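Local coordinates for calcium homeostasis modulator protein 5 (Homo sapiens, PDB 7D60), which assembles into undecameric, cone-shaped large-pore channels in the membrane, with gating and ion conductance probably regulated by membrane lipids, at residues Glu31-Ser35 against Ala118-Phe124; Met23-Thr27 against Val109-Trp114; Cys41-Asn47 against His154-Cys158; Asn47-Leu52 against Cys127-Thr132. One frame throughout, in Å; residues are numbered along the deposited sequence.

Contact 1 (Glu31-Ser35 against Ala118-Phe124); sequences ERLFS and ALLNGTF. With PA8 (1,2-dioctanoyl-sn-glycero-3-phosphate), chain P.
Glu-31 OE2 accepts a weak hydrogen bond from Asn-121 ND2. The two atoms are 3.0 Å apart, and the N-H...O angle is only 125°. The carboxylate and amide planes are turned 66° from each other. Glu-31 reaches this place because CG stands opposite the backbone N (chi1 -160°) and the chain then bends at chi2. The same OE2 also meets the ring of Phe-124, 3.6 Å from CE1. The other end of the Asn-121 amide faces Arg-32. Asn-121 OD1 lies 2.8 Å from Arg-32 NH1, though the angle is too poor for a hydrogen bond.

The contact joins the transmembrane helices S1 and S3. S3 is interrupted here: helix 109-120 ends, Gly-122 sits at the centre of an inverse gamma turn, and helix 123-130 follows. Asn-121 therefore lies at the break, where its side chain points toward S1. Arg-32 and Asn-121 are both binding residues for a diacylglycerol phosphate, and Gln-176 completes the pocket seen here.

The Arg-32 chain bends at chi2 and chi3 and brings its guanidinium to the lipid. The ester oxygen O7 of PA8 lies over one face of the group, 2.9 Å from Arg-32 NE. Arg-32 NH2 stays 4.4 Å from the phosphate oxygen O3 of PA8. Replacing Arg-32 by an alanine is likely to leave that ester oxygen and Asn-121 OD1 without their positively charged neighbour. Beside the polar cluster, Ser-35 CB packs 3.9 Å from Thr-123 OG1. Phe-124 also meets Phe-39 edge-to-face.

Contact 2 (Met23-Thr27 against Val109-Trp114); sequences MALLT and VAPVMW
Met-113 lays its methyl group against Met-23, with Met-113 CE 3.8 Å from Met-23 CG. The two side chains cross at about a right angle. Met-113 CG stands beside its own backbone N (chi1 -71°). The chain runs on extended and bends at chi3, which brings CE against the backbone of the facing helix, 3.6 Å from Met-23 C. Met-113 SD packs on Ala-24 CB. Met-23 is extended through chi2 and also turns at chi3. Its CE then touches Val-109 CG1 at 3.7 Å, and its SD faces Ala-110 CB.

Thr-27 divides its two branches. With chi1 at -51°, OG1 turns back along its own helix and hydrogen-bonds to Met-23 O at 2.7 Å. Thr-27 N reaches the same oxygen from the other face of the carbonyl plane. Thr-27 CG2 points across instead. It lies 3.4 Å from Met-113 O and meets the edge of the Trp-114 ring. If Thr-27 were an alanine, Met-23 O would probably lose its second donor and a gap would open beside Trp-114. Trp-114 itself is tied to a third helix, since its NE1 bonds to Leu-55 O.

Segments 23-27 and 109-114 cross at -44°, with their axes 10.1 Å apart. This is apolar packing of S1 on S3 in the transmembrane helix bundle of a CALHM subunit, with bound lipids touching Met-23, Leu-26 and Val-109.

Contact 3 (Cys41-Asn47 against His154-Cys158); sequences CPCSTEN and HKVSC
Cys-43 and Cys-158 are joined by a disulfide, SG to SG 2.0 Å, with chi3 of 112°. It is one of the extracellular disulfides of this channel subunit. It ties the loop between S1 and S2 to the loop between S3 and S4. Both sulfurs stand beside their own backbone N, and the bond spans segments that have no regular helix or strand pairing.

Packing is tightest around this bridge. Cys-43 SG lies 3.6 Å from Lys-155 CA, and Cys-43 CB meets Lys-155 CG at 3.9 Å. Cys-43 CA makes a CA-H...O contact with His-154 O. Asn-47 ND2 comes within 3.1 Å of the same carbonyl oxygen. The amide and imidazole planes of Asn-47 and His-154 stand 71° apart. Ser-157 CB lies near Cys-41 SG, which is bonded to Cys-127, and Ser-157 OG is hydrogen-bonded to Glu-126.

The other side is looser. Ser-44 and Thr-45 turn their side chains away from 154-158, and Thr-45 is exposed to solvent. Two further residues face a neighbouring subunit. Glu-46 takes the N-cap position before helix 47-68 and makes a weak hydrogen bond to Ser-174 of that subunit, and Pro-42 packs on its Leu-173.

The His-154 ring also turns toward 41-47. Its CG sits between its own backbone N and carbonyl carbon (chi1 58°), which sets the imidazole there. The ring edge meets a backbone oxygen, with His-154 CD2 3.5 Å from Cys-43 O.

Contact 4 (Asn47-Leu52 against Cys127-Thr132); sequences NMTYGL and CAMSGT
Tyr-50 and Cys-127 both swing their side chains opposite the backbone N, with chi1 of -179° and -167°. This brings Cys-127 SG to the edge of the Tyr-50 ring, 4.0 Å from Tyr-50 CD1. The sulfur, bonded to Cys-41 SG, lies 85° off the ring normal, a sulfur-aromatic contact near the ring plane. Asn-47 OD1 approaches the same sulfur at 3.4 Å.

On the other flank, Met-48 bends at chi2 and chi3 and reaches past the end of helix 123-130. Met-48 SD lies 3.4 Å from Ala-128 O, and Met-48 CE reaches Thr-132 CA at 3.9 Å. The backbones come close between the two flanks. Met-48 CA is 4.4 Å from Ala-128 CA, and Ala-128 CB rests on Gly-51 C at 4.2 Å. Gly-51 and Gly-131 bring no side chain to this interface, where the start of S2 meets the outer end of S3.

No hydrogen bond crosses between the two segments. Two polar ends have partners outside them: Tyr-50 OH with Gln-180 OE1 of a neighbouring subunit, and Ser-130 OG with Glu-126 O. S2 and S3 are therefore joined here by sulfur and van der Waals contacts, while the Tyr-50 hydroxyl links to the adjoining subunit.

How the contacts relate
Contacts 1 and 2 are two levels of the S1-S3 interface, with centres 13 Å apart. They touch where Glu-31 CB meets Trp-114 CZ3 at 3.8 Å. Contact 1 holds Arg-32 and Asn-121 of a lipid pocket. Contact 2 lies closer to the centre of the chain, and there Val-109 belongs to another lipid pocket. Contacts 3 and 4 lie toward the extracellular side, with centres 8 Å apart. They share Asn-47, and a second disulfide, Cys-41 SG to Cys-127 SG at 2.0 Å, joins them. Contact 4 reaches contact 1 through Phe-124 CB and Gly-51 O, 4.0 Å apart. The Cys-127 side chain is about 11 Å from that of Asn-121.

Contact 1 (Glu31-Ser35 against Ala118-Phe124)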
loop_
_atom_site.group_PDB
_atom_site.type_symbol
_atom_site.label_atom_id
_atom_site.label_comp_id
_atom_site.label_asym_id
_atom_site.label_seq_id
_atom_site.Cartn_x
_atom_site.Cartn_y
_atom_site.Cartn_z
ATOM N N GLU A 31 18.676 -2.505 33.223
ATOM C CA GLU A 31 18.450 -2.027 34.578
ATOM C C GLU A 31 17.036 -1.497 34.758
ATOM O O GLU A 31 16.472 -1.611 35.850
ATOM C CB GLU A 31 19.469 -0.946 34.928
ATOM C CG GLU A 31 19.641 -0.717 36.412
ATOM C CD GLU A 31 18.727 0.370 36.941
ATOM O OE1 GLU A 31 18.244 1.189 36.133
ATOM O OE2 GLU A 31 18.482 0.400 38.163
ATOM N N ARG A 32 16.449 -0.920 33.709
ATOM C CA ARG A 32 15.072 -0.457 33.794
ATOM C C ARG A 32 14.076 -1.602 33.778
ATOM O O ARG A 32 12.927 -1.410 34.177
ATOM C CB ARG A 32 14.764 0.504 32.651
ATOM C CG ARG A 32 15.691 1.689 32.599
ATOM C CD ARG A 32 15.583 2.494 33.867
ATOM N NE ARG A 32 14.206 2.894 34.124
ATOM C CZ ARG A 32 13.625 2.849 35.316
ATOM N NH1 ARG A 32 14.302 2.420 36.370
ATOM N NH2 ARG A 32 12.366 3.235 35.454
ATOM N N LEU A 33 14.483 -2.780 33.316
ATOM C CA LEU A 33 13.605 -3.937 33.359
ATOM C C LEU A 33 13.633 -4.605 34.726
ATOM O O LEU A 33 12.649 -5.231 35.125
ATOM C CB LEU A 33 14.001 -4.918 32.253
ATOM C CG LEU A 33 13.115 -6.120 31.925
ATOM C CD1 LEU A 33 13.036 -6.300 30.427
ATOM C CD2 LEU A 33 13.665 -7.381 32.563
ATOM N N PHE A 34 14.737 -4.476 35.459
ATOM C CA PHE A 34 14.824 -5.078 36.782
ATOM C C PHE A 34 14.186 -4.207 37.849
ATOM O O PHE A 34 13.583 -4.732 38.788
ATOM C CB PHE A 34 16.282 -5.345 37.148
ATOM C CG PHE A 34 16.752 -6.715 36.785
ATOM C CD1 PHE A 34 16.376 -7.811 37.538
ATOM C CD2 PHE A 34 17.572 -6.910 35.689
ATOM C CE1 PHE A 34 16.806 -9.078 37.202
ATOM C CE2 PHE A 34 18.008 -8.171 35.348
ATOM C CZ PHE A 34 17.624 -9.257 36.106
ATOM N N SER A 35 14.302 -2.890 37.727
ATOM C CA SER A 35 13.791 -1.981 38.740
ATOM C C SER A 35 12.298 -1.726 38.616
ATOM O O SER A 35 11.666 -1.335 39.603
ATOM C CB SER A 35 14.535 -0.649 38.672
ATOM O OG SER A 35 13.968 0.184 37.682
ATOM N N ALA A 118 22.893 1.653 37.788
ATOM C CA ALA A 118 22.076 1.262 38.928
ATOM C C ALA A 118 22.114 2.302 40.039
ATOM O O ALA A 118 21.160 2.410 40.812
ATOM C CB ALA A 118 22.528 -0.093 39.459
ATOM N N LEU A 119 23.194 3.070 40.140
ATOM C CA LEU A 119 23.278 4.128 41.136
ATOM C C LEU A 119 22.701 5.451 40.652
ATOM O O LEU A 119 22.345 6.289 41.482
ATOM C CB LEU A 119 24.727 4.340 41.566
ATOM C CG LEU A 119 25.294 3.396 42.618
ATOM C CD1 LEU A 119 26.771 3.631 42.767
ATOM C CD2 LEU A 119 24.608 3.572 43.942
ATOM N N LEU A 120 22.602 5.663 39.343
ATOM C CA LEU A 120 21.944 6.850 38.817
ATOM C C LEU A 120 20.431 6.714 38.786
ATOM O O LEU A 120 19.738 7.710 38.571
ATOM C CB LEU A 120 22.444 7.163 37.406
ATOM C CG LEU A 120 23.827 7.790 37.229
ATOM C CD1 LEU A 120 24.016 8.210 35.791
ATOM C CD2 LEU A 120 24.024 8.960 38.153
ATOM N N ASN A 121 19.910 5.510 38.972
ATOM C CA ASN A 121 18.486 5.239 39.119
ATOM C C ASN A 121 18.353 4.734 40.550
ATOM O O ASN A 121 18.451 3.532 40.809
ATOM C CB ASN A 121 18.015 4.223 38.076
ATOM C CG ASN A 121 16.628 3.689 38.352
ATOM O OD1 ASN A 121 15.631 4.288 37.960
ATOM N ND2 ASN A 121 16.557 2.549 39.023
ATOM N N GLY A 122 18.150 5.654 41.487
ATOM C CA GLY A 122 18.443 5.374 42.879
ATOM C C GLY A 122 17.460 4.536 43.669
ATOM O O GLY A 122 17.144 4.879 44.809
ATOM N N THR A 123 16.996 3.422 43.107
ATOM C CA THR A 123 16.061 2.568 43.825
ATOM C C THR A 123 16.749 1.476 44.629
ATOM O O THR A 123 16.233 1.085 45.679
ATOM C CB THR A 123 15.074 1.923 42.856
ATOM O OG1 THR A 123 15.776 1.053 41.967
ATOM C CG2 THR A 123 14.376 2.982 42.041
ATOM N N PHE A 124 17.901 0.978 44.178
ATOM C CA PHE A 124 18.580 -0.074 44.924
ATOM C C PHE A 124 19.299 0.474 46.144
ATOM O O PHE A 124 19.431 -0.229 47.147
ATOM C CB PHE A 124 19.586 -0.820 44.042
ATOM C CG PHE A 124 18.995 -1.447 42.808
ATOM C CD1 PHE A 124 19.761 -1.583 41.669
ATOM C CD2 PHE A 124 17.699 -1.912 42.785
ATOM C CE1 PHE A 124 19.242 -2.154 40.531
ATOM C CE2 PHE A 124 17.175 -2.478 41.643
ATOM C CZ PHE A 124 17.949 -2.600 40.518
HETATM O O1 PA8 P . 12.515 9.031 37.365
HETATM O O2 PA8 P . 14.543 8.125 38.447
HETATM P P1 PA8 P . 13.371 7.803 37.551
HETATM O O3 PA8 P . 12.539 6.715 38.183
HETATM O O4 PA8 P . 13.931 7.298 36.086
HETATM C C1 PA8 P . 15.289 6.984 35.979
HETATM C C2 PA8 P . 15.654 6.770 34.509
HETATM C C3 PA8 P . 17.151 6.472 34.425
HETATM O O5 PA8 P . 17.736 7.171 33.358
HETATM C C4 PA8 P . 19.084 6.848 33.137
HETATM O O6 PA8 P . 19.646 6.098 33.863
HETATM C C5 PA8 P . 19.855 7.453 31.968
HETATM C C6 PA8 P . 21.362 7.365 32.200
HETATM C C7 PA8 P . 22.167 7.331 30.905
HETATM O O7 PA8 P . 14.931 5.683 34.000
HETATM C C12 PA8 P . 13.898 5.979 33.096
HETATM O O8 PA8 P . 12.907 6.508 33.474
HETATM C C13 PA8 P . 14.028 5.589 31.625
HETATM C C14 PA8 P . 14.827 6.600 30.809
HETATM C C15 PA8 P . 16.128 6.009 30.270
HETATM C C16 PA8 P . 16.722 6.862 29.152
HETATM C C17 PA8 P . 16.155 6.516 27.777
HETATM C C18 PA8 P . 17.210 5.905 26.858
#

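Contact 2 (Met23-Thr27 against Val109-Trp114)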
loop_
_atom_site.group_PDB
_atom_site.type_symbol
_atom_site.label_atom_id
_atom_site.label_comp_id
_atom_site.label_asym_id
_atom_site.label_seq_id
_atom_site.Cartn_x
_atom_site.Cartn_y
_atom_site.Cartn_z
ATOM N N MET A 23 27.163 -1.621 24.272
ATOM C CA MET A 23 27.161 -2.227 25.596
ATOM C C MET A 23 26.494 -1.321 26.618
ATOM O O MET A 23 25.863 -1.810 27.559
ATOM C CB MET A 23 28.588 -2.545 26.028
ATOM C CG MET A 23 28.689 -3.670 27.026
ATOM S SD MET A 23 30.325 -4.412 27.040
ATOM C CE MET A 23 31.288 -3.058 27.687
ATOM N N ALA A 24 26.621 -0.003 26.452
ATOM C CA ALA A 24 25.985 0.924 27.377
ATOM C C ALA A 24 24.483 0.993 27.161
ATOM O O ALA A 24 23.731 1.212 28.114
ATOM C CB ALA A 24 26.603 2.312 27.238
ATOM N N LEU A 25 24.028 0.809 25.924
ATOM C CA LEU A 25 22.598 0.830 25.652
ATOM C C LEU A 25 21.919 -0.448 26.123
ATOM O O LEU A 25 20.720 -0.437 26.418
ATOM C CB LEU A 25 22.364 1.065 24.157
ATOM C CG LEU A 25 20.972 1.386 23.601
ATOM C CD1 LEU A 25 21.119 2.341 22.435
ATOM C CD2 LEU A 25 20.236 0.139 23.134
ATOM N N LEU A 26 22.659 -1.553 26.202
ATOM C CA LEU A 26 22.084 -2.787 26.718
ATOM C C LEU A 26 22.055 -2.793 28.240
ATOM O O LEU A 26 21.171 -3.407 28.842
ATOM C CB LEU A 26 22.865 -3.990 26.200
ATOM C CG LEU A 26 22.334 -4.621 24.913
ATOM C CD1 LEU A 26 23.354 -5.582 24.337
ATOM C CD2 LEU A 26 21.020 -5.327 25.176
ATOM N N THR A 27 23.016 -2.120 28.873
ATOM C CA THR A 27 23.062 -2.061 30.330
ATOM C C THR A 27 21.986 -1.137 30.887
ATOM O O THR A 27 21.422 -1.412 31.951
ATOM C CB THR A 27 24.452 -1.614 30.777
ATOM O OG1 THR A 27 25.436 -2.426 30.129
ATOM C CG2 THR A 27 24.624 -1.770 32.261
ATOM N N VAL A 109 34.796 -3.770 32.599
ATOM C CA VAL A 109 34.143 -2.615 32.002
ATOM C C VAL A 109 32.630 -2.709 32.124
ATOM O O VAL A 109 31.975 -1.759 32.547
ATOM C CB VAL A 109 34.590 -2.447 30.533
ATOM C CG1 VAL A 109 33.809 -1.351 29.850
ATOM C CG2 VAL A 109 36.064 -2.129 30.476
ATOM N N ALA A 110 32.061 -3.852 31.780
ATOM C CA ALA A 110 30.630 -4.090 31.959
ATOM C C ALA A 110 30.169 -4.216 33.418
ATOM O O ALA A 110 29.010 -3.883 33.687
ATOM C CB ALA A 110 30.203 -5.325 31.159
ATOM N N PRO A 111 30.972 -4.708 34.383
ATOM C CA PRO A 111 30.571 -4.512 35.791
ATOM C C PRO A 111 30.490 -3.061 36.234
ATOM O O PRO A 111 29.565 -2.707 36.970
ATOM C CB PRO A 111 31.657 -5.266 36.562
ATOM C CG PRO A 111 32.004 -6.345 35.703
ATOM C CD PRO A 111 31.928 -5.832 34.301
ATOM N N VAL A 112 31.433 -2.212 35.824
ATOM C CA VAL A 112 31.420 -0.816 36.251
ATOM C C VAL A 112 30.293 -0.053 35.563
ATOM O O VAL A 112 29.663 0.820 36.168
ATOM C CB VAL A 112 32.810 -0.195 36.004
ATOM C CG1 VAL A 112 32.818 1.300 36.224
ATOM C CG2 VAL A 112 33.818 -0.829 36.926
ATOM N N MET A 113 29.970 -0.407 34.321
ATOM C CA MET A 113 28.836 0.212 33.652
ATOM C C MET A 113 27.498 -0.235 34.227
ATOM O O MET A 113 26.497 0.451 34.025
ATOM C CB MET A 113 28.874 -0.086 32.156
ATOM C CG MET A 113 29.980 0.639 31.412
ATOM S SD MET A 113 29.690 0.823 29.644
ATOM C CE MET A 113 28.786 -0.674 29.291
ATOM N N TRP A 114 27.453 -1.369 34.927
ATOM C CA TRP A 114 26.227 -1.755 35.613
ATOM C C TRP A 114 26.053 -0.967 36.900
ATOM O O TRP A 114 24.955 -0.493 37.197
ATOM C CB TRP A 114 26.225 -3.256 35.904
ATOM C CG TRP A 114 25.208 -3.656 36.927
ATOM C CD1 TRP A 114 25.424 -3.906 38.248
ATOM C CD2 TRP A 114 23.811 -3.838 36.712
ATOM N NE1 TRP A 114 24.252 -4.226 38.866
ATOM C CE2 TRP A 114 23.244 -4.193 37.943
ATOM C CE3 TRP A 114 22.984 -3.737 35.593
ATOM C CZ2 TRP A 114 21.892 -4.451 38.089
ATOM C CZ3 TRP A 114 21.645 -3.992 35.739
ATOM C CH2 TRP A 114 21.109 -4.346 36.977
#

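Contact 3 (Cys41-Asn47 against His154-Cys158)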
loop_
_atom_site.group_PDB
_atom_site.type_symbol
_atom_site.label_atom_id
_atom_site.label_comp_id
_atom_site.label_asym_id
_atom_site.label_seq_id
_atom_site.Cartn_x
_atom_site.Cartn_y
_atom_site.Cartn_z
ATOM N N CYS A 41 10.793 -3.380 47.090
ATOM C CA CYS A 41 11.490 -3.368 48.363
ATOM C C CYS A 41 10.551 -3.801 49.484
ATOM O O CYS A 41 9.421 -3.320 49.564
ATOM C CB CYS A 41 12.037 -1.963 48.638
ATOM S SG CYS A 41 13.081 -1.710 50.100
ATOM N N PRO A 42 10.978 -4.708 50.350
ATOM C CA PRO A 42 10.215 -5.003 51.559
ATOM C C PRO A 42 10.450 -3.892 52.577
ATOM O O PRO A 42 11.163 -2.925 52.337
ATOM C CB PRO A 42 10.802 -6.333 52.021
ATOM C CG PRO A 42 12.199 -6.269 51.590
ATOM C CD PRO A 42 12.238 -5.463 50.321
ATOM N N CYS A 43 9.844 -4.036 53.737
ATOM C CA CYS A 43 10.012 -3.022 54.760
ATOM C C CYS A 43 10.322 -3.686 56.083
ATOM O O CYS A 43 9.735 -3.400 57.125
ATOM C CB CYS A 43 8.788 -2.121 54.773
ATOM S SG CYS A 43 8.954 -0.781 53.561
ATOM N N SER A 44 11.278 -4.598 56.028
ATOM C CA SER A 44 11.627 -5.518 57.092
ATOM C C SER A 44 13.063 -5.261 57.525
ATOM O O SER A 44 13.685 -4.276 57.131
ATOM C CB SER A 44 11.443 -6.957 56.618
ATOM O OG SER A 44 10.139 -7.167 56.110
ATOM N N THR A 45 13.590 -6.165 58.343
ATOM C CA THR A 45 15.000 -6.132 58.704
ATOM C C THR A 45 15.902 -6.693 57.616
ATOM O O THR A 45 17.126 -6.640 57.764
ATOM C CB THR A 45 15.235 -6.908 59.998
ATOM O OG1 THR A 45 14.643 -8.207 59.889
ATOM C CG2 THR A 45 14.619 -6.176 61.173
ATOM N N GLU A 46 15.337 -7.232 56.536
ATOM C CA GLU A 46 16.102 -7.729 55.401
ATOM C C GLU A 46 16.186 -6.708 54.275
ATOM O O GLU A 46 16.225 -7.084 53.103
ATOM C CB GLU A 46 15.499 -9.032 54.884
ATOM C CG GLU A 46 13.992 -8.979 54.688
ATOM C CD GLU A 46 13.417 -10.276 54.140
ATOM O OE1 GLU A 46 12.939 -11.107 54.941
ATOM O OE2 GLU A 46 13.437 -10.460 52.904
ATOM N N ASN A 47 16.196 -5.417 54.609
ATOM C CA ASN A 47 16.350 -4.387 53.589
ATOM C C ASN A 47 17.783 -4.292 53.103
ATOM O O ASN A 47 18.020 -4.021 51.923
ATOM C CB ASN A 47 15.908 -3.030 54.127
ATOM C CG ASN A 47 14.536 -2.653 53.672
ATOM O OD1 ASN A 47 13.986 -3.278 52.782
ATOM N ND2 ASN A 47 13.990 -1.601 54.248
ATOM N N HIS A 154 13.288 2.230 57.939
ATOM C CA HIS A 154 13.219 1.159 56.952
ATOM C C HIS A 154 11.830 0.956 56.366
ATOM O O HIS A 154 11.671 0.074 55.523
ATOM C CB HIS A 154 13.714 -0.152 57.559
ATOM C CG HIS A 154 12.958 -0.586 58.774
ATOM N ND1 HIS A 154 13.435 -0.396 60.052
ATOM C CD2 HIS A 154 11.771 -1.221 58.907
ATOM C CE1 HIS A 154 12.569 -0.884 60.920
ATOM N NE2 HIS A 154 11.551 -1.391 60.251
ATOM N N LYS A 155 10.834 1.738 56.772
ATOM C CA LYS A 155 9.506 1.675 56.192
ATOM C C LYS A 155 9.218 2.828 55.247
ATOM O O LYS A 155 8.098 2.930 54.750
ATOM C CB LYS A 155 8.448 1.642 57.296
ATOM C CG LYS A 155 8.187 0.263 57.851
ATOM C CD LYS A 155 7.042 0.279 58.832
ATOM C CE LYS A 155 7.545 0.503 60.239
ATOM N NZ LYS A 155 8.617 -0.461 60.585
ATOM N N VAL A 156 10.203 3.683 54.967
ATOM C CA VAL A 156 9.952 4.896 54.198
ATOM C C VAL A 156 9.725 4.604 52.716
ATOM O O VAL A 156 9.137 5.429 52.010
ATOM C CB VAL A 156 11.111 5.890 54.425
ATOM C CG1 VAL A 156 12.336 5.524 53.603
ATOM C CG2 VAL A 156 10.678 7.320 54.159
ATOM N N SER A 157 10.138 3.434 52.227
ATOM C CA SER A 157 9.951 3.116 50.817
ATOM C C SER A 157 8.525 2.670 50.530
ATOM O O SER A 157 7.898 3.142 49.576
ATOM C CB SER A 157 10.943 2.035 50.387
ATOM O OG SER A 157 12.261 2.544 50.329
ATOM N N CYS A 158 7.990 1.770 51.357
ATOM C CA CYS A 158 6.656 1.214 51.161
ATOM C C CYS A 158 5.539 2.189 51.509
ATOM O O CYS A 158 4.370 1.866 51.271
ATOM C CB CYS A 158 6.470 -0.051 52.010
ATOM S SG CYS A 158 7.803 -1.277 51.967
#

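Contact 4 (Asn47-Leu52 against Cys127-Thr132)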
loop_
_atom_site.group_PDB
_atom_site.type_symbol
_atom_site.label_atom_id
_atom_site.label_comp_id
_atom_site.label_asym_id
_atom_site.label_seq_id
_atom_site.Cartn_x
_atom_site.Cartn_y
_atom_site.Cartn_z
ATOM N N ASN A 47 16.196 -5.417 54.609
ATOM C CA ASN A 47 16.350 -4.387 53.589
ATOM C C ASN A 47 17.783 -4.292 53.103
ATOM O O ASN A 47 18.020 -4.021 51.923
ATOM C CB ASN A 47 15.908 -3.030 54.127
ATOM C CG ASN A 47 14.536 -2.653 53.672
ATOM O OD1 ASN A 47 13.986 -3.278 52.782
ATOM N ND2 ASN A 47 13.990 -1.601 54.248
ATOM N N MET A 48 18.743 -4.489 54.006
ATOM C CA MET A 48 20.148 -4.327 53.657
ATOM C C MET A 48 20.613 -5.417 52.706
ATOM O O MET A 48 21.303 -5.131 51.730
ATOM C CB MET A 48 20.998 -4.315 54.923
ATOM C CG MET A 48 22.475 -4.112 54.685
ATOM S SD MET A 48 22.874 -2.512 53.966
ATOM C CE MET A 48 23.319 -1.590 55.431
ATOM N N THR A 49 20.219 -6.666 52.951
ATOM C CA THR A 49 20.644 -7.763 52.089
ATOM C C THR A 49 19.922 -7.749 50.748
ATOM O O THR A 49 20.506 -8.128 49.733
ATOM C CB THR A 49 20.418 -9.093 52.802
ATOM O OG1 THR A 49 20.866 -8.982 54.155
ATOM C CG2 THR A 49 21.185 -10.209 52.130
ATOM N N TYR A 50 18.674 -7.298 50.716
ATOM C CA TYR A 50 17.896 -7.364 49.485
ATOM C C TYR A 50 18.358 -6.342 48.456
ATOM O O TYR A 50 18.430 -6.652 47.264
ATOM C CB TYR A 50 16.418 -7.166 49.801
ATOM C CG TYR A 50 15.511 -7.235 48.607
ATOM C CD1 TYR A 50 14.930 -6.096 48.094
ATOM C CD2 TYR A 50 15.226 -8.442 48.000
ATOM C CE1 TYR A 50 14.090 -6.157 47.017
ATOM C CE2 TYR A 50 14.391 -8.508 46.914
ATOM C CZ TYR A 50 13.829 -7.362 46.427
ATOM O OH TYR A 50 12.995 -7.416 45.344
ATOM N N GLY A 51 18.669 -5.121 48.885
ATOM C CA GLY A 51 19.077 -4.105 47.936
ATOM C C GLY A 51 20.521 -4.197 47.521
ATOM O O GLY A 51 20.877 -3.722 46.440
ATOM N N LEU A 52 21.355 -4.808 48.348
ATOM C CA LEU A 52 22.775 -4.949 48.092
ATOM C C LEU A 52 23.092 -6.185 47.262
ATOM O O LEU A 52 24.231 -6.343 46.823
ATOM C CB LEU A 52 23.505 -4.995 49.433
ATOM C CG LEU A 52 24.970 -4.698 49.651
ATOM C CD1 LEU A 52 25.196 -3.271 49.278
ATOM C CD2 LEU A 52 25.279 -4.887 51.109
ATOM N N CYS A 127 16.603 1.371 49.081
ATOM C CA CYS A 127 16.209 0.200 49.856
ATOM C C CYS A 127 17.320 -0.243 50.802
ATOM O O CYS A 127 17.048 -0.639 51.937
ATOM C CB CYS A 127 15.814 -0.932 48.906
ATOM S SG CYS A 127 14.956 -2.358 49.628
ATOM N N ALA A 128 18.576 -0.162 50.370
ATOM C CA ALA A 128 19.668 -0.689 51.180
ATOM C C ALA A 128 20.098 0.274 52.280
ATOM O O ALA A 128 20.490 -0.164 53.365
ATOM C CB ALA A 128 20.857 -1.040 50.291
ATOM N N MET A 129 20.052 1.582 52.026
ATOM C CA MET A 129 20.444 2.567 53.029
ATOM C C MET A 129 19.387 2.759 54.110
ATOM O O MET A 129 19.714 3.272 55.185
ATOM C CB MET A 129 20.757 3.905 52.343
ATOM C CG MET A 129 21.577 4.908 53.144
ATOM S SD MET A 129 22.867 4.187 54.167
ATOM C CE MET A 129 24.163 3.935 52.966
ATOM N N SER A 130 18.143 2.339 53.861
ATOM C CA SER A 130 17.088 2.463 54.860
ATOM C C SER A 130 17.354 1.582 56.074
ATOM O O SER A 130 17.180 2.020 57.216
ATOM C CB SER A 130 15.741 2.107 54.243
ATOM O OG SER A 130 15.523 2.827 53.052
ATOM N N GLY A 131 17.779 0.347 55.854
ATOM C CA GLY A 131 18.038 -0.544 56.962
ATOM C C GLY A 131 19.476 -0.551 57.424
ATOM O O GLY A 131 20.076 -1.621 57.547
ATOM N N THR A 132 20.043 0.620 57.710
ATOM C CA THR A 132 21.477 0.682 57.978
ATOM C C THR A 132 21.830 0.292 59.415
ATOM O O THR A 132 22.792 -0.457 59.617
ATOM C CB THR A 132 22.030 2.065 57.604
ATOM O OG1 THR A 132 23.406 2.156 57.987
ATOM C CG2 THR A 132 21.226 3.212 58.197
#